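Local coordinates for protein pectinesterase A (Erwinia chrysanthemi, PDB 2NTP) that hydrolyses the methyl esters of pectin, releasing methanol and leaving polygalacturonate, probably as the first step in the maceration and soft-rotting of plant tissue, at residues Thr17-Pro29 / Tyr44-Leu57. Residues are numbered along the deposited sequence; the frame is centred on the assembly and turned at random.
Sequences TFKTIADAIASAP and YNERLTITRNNLHL
The carboxylate of E46 takes the first two backbone N-H groups of helix 21-26. I21 N donates to OE2 of E46 at 2.8 Å, and A22 N donates to OE1 of E46 at 2.9 Å. Each oxygen uses its syn lone pair, and both bonds are fairly straight (160° and 163°). The helix N terminus would be expected to favour the charged carboxylate. T20 is the N-cap; its OG1 accepts from D23 N.

At the other end R52 holds the carbonyl of P29 with two nitrogens. Its NE (2.9 Å) and NH2 (3.1 Å) both donate to P29 O, which lies in the guanidinium plane. The R52 side chain runs straight out as far as NE, with CG anti to the backbone N (chi1 -166°), and its CD and NE pass A28 CB. R52 NH1 forms a hydrogen bond with T33 O.

Between these polar ends the packing is aliphatic. I21 CD1 meets Y44 CB at 3.6 Å, and I21 CG2 meets L48 CD1. I25 puts CD1 on I50 CD1 (3.5 Å) and CG2 on L55 CD2 (3.8 Å).

I37 and I67 of neighbouring strands also touch this apolar layer. A short helix thus covers the N-terminal end of the right-handed parallel beta-helix of pectinesterases, away from the substrate cleft.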
loop_
_atom_site.group_PDB
_atom_site.type_symbol
_atom_site.label_atom_id
_atom_site.label_comp_id
_atom_site.label_asym_id
_atom_site.label_seq_id
_atom_site.Cartn_x
_atom_site.Cartn_y
_atom_site.Cartn_z
ATOM N N THR A 17 2.217 24.859 -19.712
ATOM C CA THR A 17 2.170 23.802 -18.696
ATOM C C THR A 17 1.545 24.272 -17.382
ATOM O O THR A 17 1.573 25.464 -17.060
ATOM C CB THR A 17 3.580 23.236 -18.400
ATOM O OG1 THR A 17 4.431 24.286 -17.925
ATOM C CG2 THR A 17 4.192 22.616 -19.651
ATOM N N PHE A 18 0.977 23.327 -16.634
ATOM C CA PHE A 18 0.431 23.590 -15.300
ATOM C C PHE A 18 1.538 23.565 -14.253
ATOM O O PHE A 18 2.503 22.811 -14.383
ATOM C CB PHE A 18 -0.633 22.550 -14.935
ATOM C CG PHE A 18 -1.912 22.687 -15.707
ATOM C CD1 PHE A 18 -2.079 22.038 -16.928
ATOM C CD2 PHE A 18 -2.955 23.463 -15.212
ATOM C CE1 PHE A 18 -3.264 22.164 -17.646
ATOM C CE2 PHE A 18 -4.143 23.595 -15.923
ATOM C CZ PHE A 18 -4.296 22.943 -17.142
ATOM N N LYS A 19 1.389 24.386 -13.216
ATOM C CA LYS A 19 2.378 24.454 -12.138
ATOM C C LYS A 19 2.184 23.340 -11.110
ATOM O O LYS A 19 3.157 22.841 -10.538
ATOM C CB LYS A 19 2.337 25.818 -11.446
ATOM C CG LYS A 19 2.866 26.967 -12.296
ATOM C CD LYS A 19 2.879 28.288 -11.528
ATOM C CE LYS A 19 4.015 28.344 -10.507
ATOM N NZ LYS A 19 4.068 29.660 -9.799
ATOM N N THR A 20 0.929 22.966 -10.872
ATOM C CA THR A 20 0.602 21.904 -9.914
ATOM C C THR A 20 -0.208 20.782 -10.560
ATOM O O THR A 20 -0.964 21.013 -11.506
ATOM C CB THR A 20 -0.179 22.428 -8.676
ATOM O OG1 THR A 20 -1.553 22.651 -9.019
ATOM C CG2 THR A 20 0.442 23.712 -8.109
ATOM N N ILE A 21 -0.051 19.571 -10.027
ATOM C CA ILE A 21 -0.793 18.398 -10.499
ATOM C C ILE A 21 -2.289 18.540 -10.208
ATOM O O ILE A 21 -3.124 18.188 -11.041
ATOM C CB ILE A 21 -0.244 17.083 -9.879
ATOM C CG1 ILE A 21 1.258 16.951 -10.147
ATOM C CG2 ILE A 21 -0.981 15.864 -10.439
ATOM C CD1 ILE A 21 1.959 15.952 -9.223
ATOM N N ALA A 22 -2.618 19.062 -9.030
ATOM C CA ALA A 22 -4.009 19.327 -8.654
ATOM C C ALA A 22 -4.738 20.211 -9.669
ATOM O O ALA A 22 -5.894 19.945 -10.001
ATOM C CB ALA A 22 -4.076 19.948 -7.268
ATOM N N ASP A 23 -4.057 21.253 -10.148
ATOM C CA ASP A 23 -4.626 22.153 -11.154
ATOM C C ASP A 23 -4.866 21.441 -12.487
ATOM O O ASP A 23 -5.913 21.635 -13.108
ATOM C CB ASP A 23 -3.747 23.392 -11.354
ATOM C CG ASP A 23 -3.791 24.345 -10.166
ATOM O OD1 ASP A 23 -4.705 24.230 -9.320
ATOM O OD2 ASP A 23 -2.906 25.220 -10.080
ATOM N N ALA A 24 -3.903 20.619 -12.907
ATOM C CA ALA A 24 -4.026 19.846 -14.152
ATOM C C ALA A 24 -5.193 18.859 -14.089
ATOM O O ALA A 24 -5.959 18.729 -15.048
ATOM C CB ALA A 24 -2.721 19.123 -14.471
ATOM N N ILE A 25 -5.330 18.173 -12.954
ATOM C CA ILE A 25 -6.431 17.233 -12.739
ATOM C C ILE A 25 -7.789 17.938 -12.739
ATOM O O ILE A 25 -8.748 17.464 -13.352
ATOM C CB ILE A 25 -6.261 16.438 -11.425
ATOM C CG1 ILE A 25 -5.020 15.542 -11.505
ATOM C CG2 ILE A 25 -7.509 15.604 -11.135
ATOM C CD1 ILE A 25 -4.609 14.922 -10.191
ATOM N N ALA A 26 -7.856 19.074 -12.048
ATOM C CA ALA A 26 -9.076 19.872 -11.991
ATOM C C ALA A 26 -9.496 20.395 -13.366
ATOM O O ALA A 26 -10.692 20.512 -13.645
ATOM C CB ALA A 26 -8.901 21.016 -11.008
ATOM N N SER A 27 -8.509 20.684 -14.218
ATOM C CA SER A 27 -8.734 21.203 -15.575
ATOM C C SER A 27 -9.520 20.254 -16.488
ATOM O O SER A 27 -10.085 20.690 -17.494
ATOM C CB SER A 27 -7.396 21.554 -16.233
ATOM O OG SER A 27 -6.802 20.415 -16.834
ATOM N N ALA A 28 -9.546 18.967 -16.135
ATOM C CA ALA A 28 -10.194 17.939 -16.955
ATOM C C ALA A 28 -11.694 18.174 -17.085
ATOM O O ALA A 28 -12.358 18.461 -16.082
ATOM C CB ALA A 28 -9.931 16.557 -16.373
ATOM N N PRO A 29 -12.239 18.042 -18.313
ATOM C CA PRO A 29 -13.682 18.203 -18.478
ATOM C C PRO A 29 -14.441 17.154 -17.668
ATOM O O PRO A 29 -13.957 16.026 -17.505
ATOM C CB PRO A 29 -13.897 17.984 -19.981
ATOM C CG PRO A 29 -12.697 17.229 -20.449
ATOM C CD PRO A 29 -11.570 17.727 -19.591
ATOM N N TYR A 44 6.674 17.434 -6.277
ATOM C CA TYR A 44 5.416 18.155 -6.145
ATOM C C TYR A 44 4.831 17.912 -4.763
ATOM O O TYR A 44 4.368 16.810 -4.453
ATOM C CB TYR A 44 4.457 17.743 -7.267
ATOM C CG TYR A 44 5.034 18.021 -8.642
ATOM C CD1 TYR A 44 5.918 17.122 -9.250
ATOM C CD2 TYR A 44 4.727 19.203 -9.319
ATOM C CE1 TYR A 44 6.469 17.388 -10.507
ATOM C CE2 TYR A 44 5.271 19.475 -10.570
ATOM C CZ TYR A 44 6.135 18.567 -11.157
ATOM O OH TYR A 44 6.663 18.844 -12.399
ATOM N N ASN A 45 4.891 18.944 -3.922
ATOM C CA ASN A 45 4.383 18.850 -2.554
ATOM C C ASN A 45 2.872 19.065 -2.536
ATOM O O ASN A 45 2.378 20.175 -2.289
ATOM C CB ASN A 45 5.118 19.836 -1.635
ATOM C CG ASN A 45 4.657 19.759 -0.183
ATOM O OD1 ASN A 45 4.687 20.762 0.536
ATOM N ND2 ASN A 45 4.242 18.572 0.258
ATOM N N GLU A 46 2.149 17.987 -2.821
ATOM C CA GLU A 46 0.710 18.040 -3.015
ATOM C C GLU A 46 0.039 16.821 -2.413
ATOM O O GLU A 46 0.634 15.740 -2.347
ATOM C CB GLU A 46 0.376 18.093 -4.508
ATOM C CG GLU A 46 0.949 19.289 -5.242
ATOM C CD GLU A 46 0.467 19.368 -6.669
ATOM O OE1 GLU A 46 -0.762 19.292 -6.875
ATOM O OE2 GLU A 46 1.317 19.518 -7.571
ATOM N N ARG A 47 -1.199 17.016 -1.979
ATOM C CA ARG A 47 -2.085 15.923 -1.620
ATOM C C ARG A 47 -3.247 15.928 -2.609
ATOM O O ARG A 47 -3.820 16.989 -2.909
ATOM C CB ARG A 47 -2.579 16.084 -0.188
ATOM C CG ARG A 47 -1.446 16.233 0.822
ATOM C CD ARG A 47 -1.970 16.214 2.239
ATOM N NE ARG A 47 -2.584 14.930 2.539
ATOM C CZ ARG A 47 -3.496 14.721 3.481
ATOM N NH1 ARG A 47 -3.935 15.717 4.247
ATOM N NH2 ARG A 47 -3.981 13.503 3.650
ATOM N N LEU A 48 -3.573 14.748 -3.128
ATOM C CA LEU A 48 -4.550 14.620 -4.206
ATOM C C LEU A 48 -5.653 13.630 -3.874
ATOM O O LEU A 48 -5.401 12.584 -3.274
ATOM C CB LEU A 48 -3.856 14.190 -5.504
ATOM C CG LEU A 48 -2.643 15.000 -5.973
ATOM C CD1 LEU A 48 -1.896 14.253 -7.072
ATOM C CD2 LEU A 48 -3.049 16.395 -6.434
ATOM N N THR A 49 -6.877 13.969 -4.275
ATOM C CA THR A 49 -8.001 13.042 -4.208
ATOM C C THR A 49 -8.592 12.946 -5.604
ATOM O O THR A 49 -9.023 13.948 -6.180
ATOM C CB THR A 49 -9.070 13.482 -3.185
ATOM O OG1 THR A 49 -8.471 13.559 -1.888
ATOM C CG2 THR A 49 -10.232 12.487 -3.146
ATOM N N ILE A 50 -8.580 11.736 -6.150
ATOM C CA ILE A 50 -9.023 11.491 -7.519
ATOM C C ILE A 50 -10.462 11.000 -7.519
ATOM O O ILE A 50 -10.754 9.923 -7.003
ATOM C CB ILE A 50 -8.115 10.445 -8.230
ATOM C CG1 ILE A 50 -6.637 10.873 -8.213
ATOM C CG2 ILE A 50 -8.634 10.137 -9.638
ATOM C CD1 ILE A 50 -6.362 12.301 -8.621
ATOM N N THR A 51 -11.359 11.792 -8.103
ATOM C CA THR A 51 -12.780 11.451 -8.135
ATOM C C THR A 51 -13.301 11.334 -9.561
ATOM O O THR A 51 -14.460 10.972 -9.771
ATOM C CB THR A 51 -13.642 12.486 -7.373
ATOM O OG1 THR A 51 -13.433 13.787 -7.936
ATOM C CG2 THR A 51 -13.280 12.496 -5.888
ATOM N N ARG A 52 -12.450 11.653 -10.528
ATOM C CA ARG A 52 -12.810 11.545 -11.933
ATOM C C ARG A 52 -12.381 10.198 -12.496
ATOM O O ARG A 52 -11.216 9.804 -12.389
ATOM C CB ARG A 52 -12.184 12.668 -12.751
ATOM C CG ARG A 52 -12.802 12.808 -14.138
ATOM C CD ARG A 52 -11.927 13.648 -15.030
ATOM N NE ARG A 52 -12.511 13.846 -16.355
ATOM C CZ ARG A 52 -12.427 12.974 -17.357
ATOM N NH1 ARG A 52 -11.797 11.813 -17.197
ATOM N NH2 ARG A 52 -12.980 13.260 -18.528
ATOM N N ASN A 53 -13.342 9.508 -13.104
ATOM C CA ASN A 53 -13.087 8.238 -13.776
ATOM C C ASN A 53 -12.188 8.412 -14.995
ATOM O O ASN A 53 -12.225 9.455 -15.654
ATOM C CB ASN A 53 -14.407 7.590 -14.209
ATOM C CG ASN A 53 -15.268 7.148 -13.033
ATOM O OD1 ASN A 53 -14.769 6.836 -11.948
ATOM N ND2 ASN A 53 -16.577 7.103 -13.251
ATOM N N ASN A 54 -11.387 7.384 -15.289
ATOM C CA ASN A 54 -10.571 7.341 -16.507
ATOM C C ASN A 54 -9.492 8.432 -16.547
ATOM O O ASN A 54 -9.184 8.989 -17.607
ATOM C CB ASN A 54 -11.488 7.416 -17.744
ATOM C CG ASN A 54 -10.967 6.618 -18.932
ATOM O OD1 ASN A 54 -9.867 6.059 -18.913
ATOM N ND2 ASN A 54 -11.773 6.567 -19.987
ATOM N N LEU A 55 -8.938 8.745 -15.374
ATOM C CA LEU A 55 -7.831 9.695 -15.258
ATOM C C LEU A 55 -6.516 8.939 -15.183
ATOM O O LEU A 55 -6.439 7.893 -14.524
ATOM C CB LEU A 55 -7.993 10.590 -14.025
ATOM C CG LEU A 55 -6.813 11.533 -13.742
ATOM C CD1 LEU A 55 -6.751 12.669 -14.766
ATOM C CD2 LEU A 55 -6.868 12.068 -12.330
ATOM N N HIS A 56 -5.499 9.472 -15.857
ATOM C CA HIS A 56 -4.205 8.796 -16.015
ATOM C C HIS A 56 -3.040 9.767 -15.858
ATOM O O HIS A 56 -2.984 10.804 -16.525
ATOM C CB HIS A 56 -4.149 8.080 -17.365
ATOM C CG HIS A 56 -5.357 7.240 -17.635
ATOM N ND1 HIS A 56 -5.470 5.937 -17.202
ATOM C CD2 HIS A 56 -6.529 7.538 -18.243
ATOM C CE1 HIS A 56 -6.646 5.459 -17.556
ATOM N NE2 HIS A 56 -7.315 6.415 -18.176
ATOM N N LEU A 57 -2.129 9.425 -14.950
ATOM C CA LEU A 57 -0.932 10.221 -14.699
ATOM C C LEU A 57 0.282 9.471 -15.216
ATOM O O LEU A 57 0.405 8.270 -14.992
ATOM C CB LEU A 57 -0.770 10.514 -13.200
ATOM C CG LEU A 57 -1.950 11.135 -12.440
ATOM C CD1 LEU A 57 -1.612 11.317 -10.964
ATOM C CD2 LEU A 57 -2.362 12.479 -13.061
#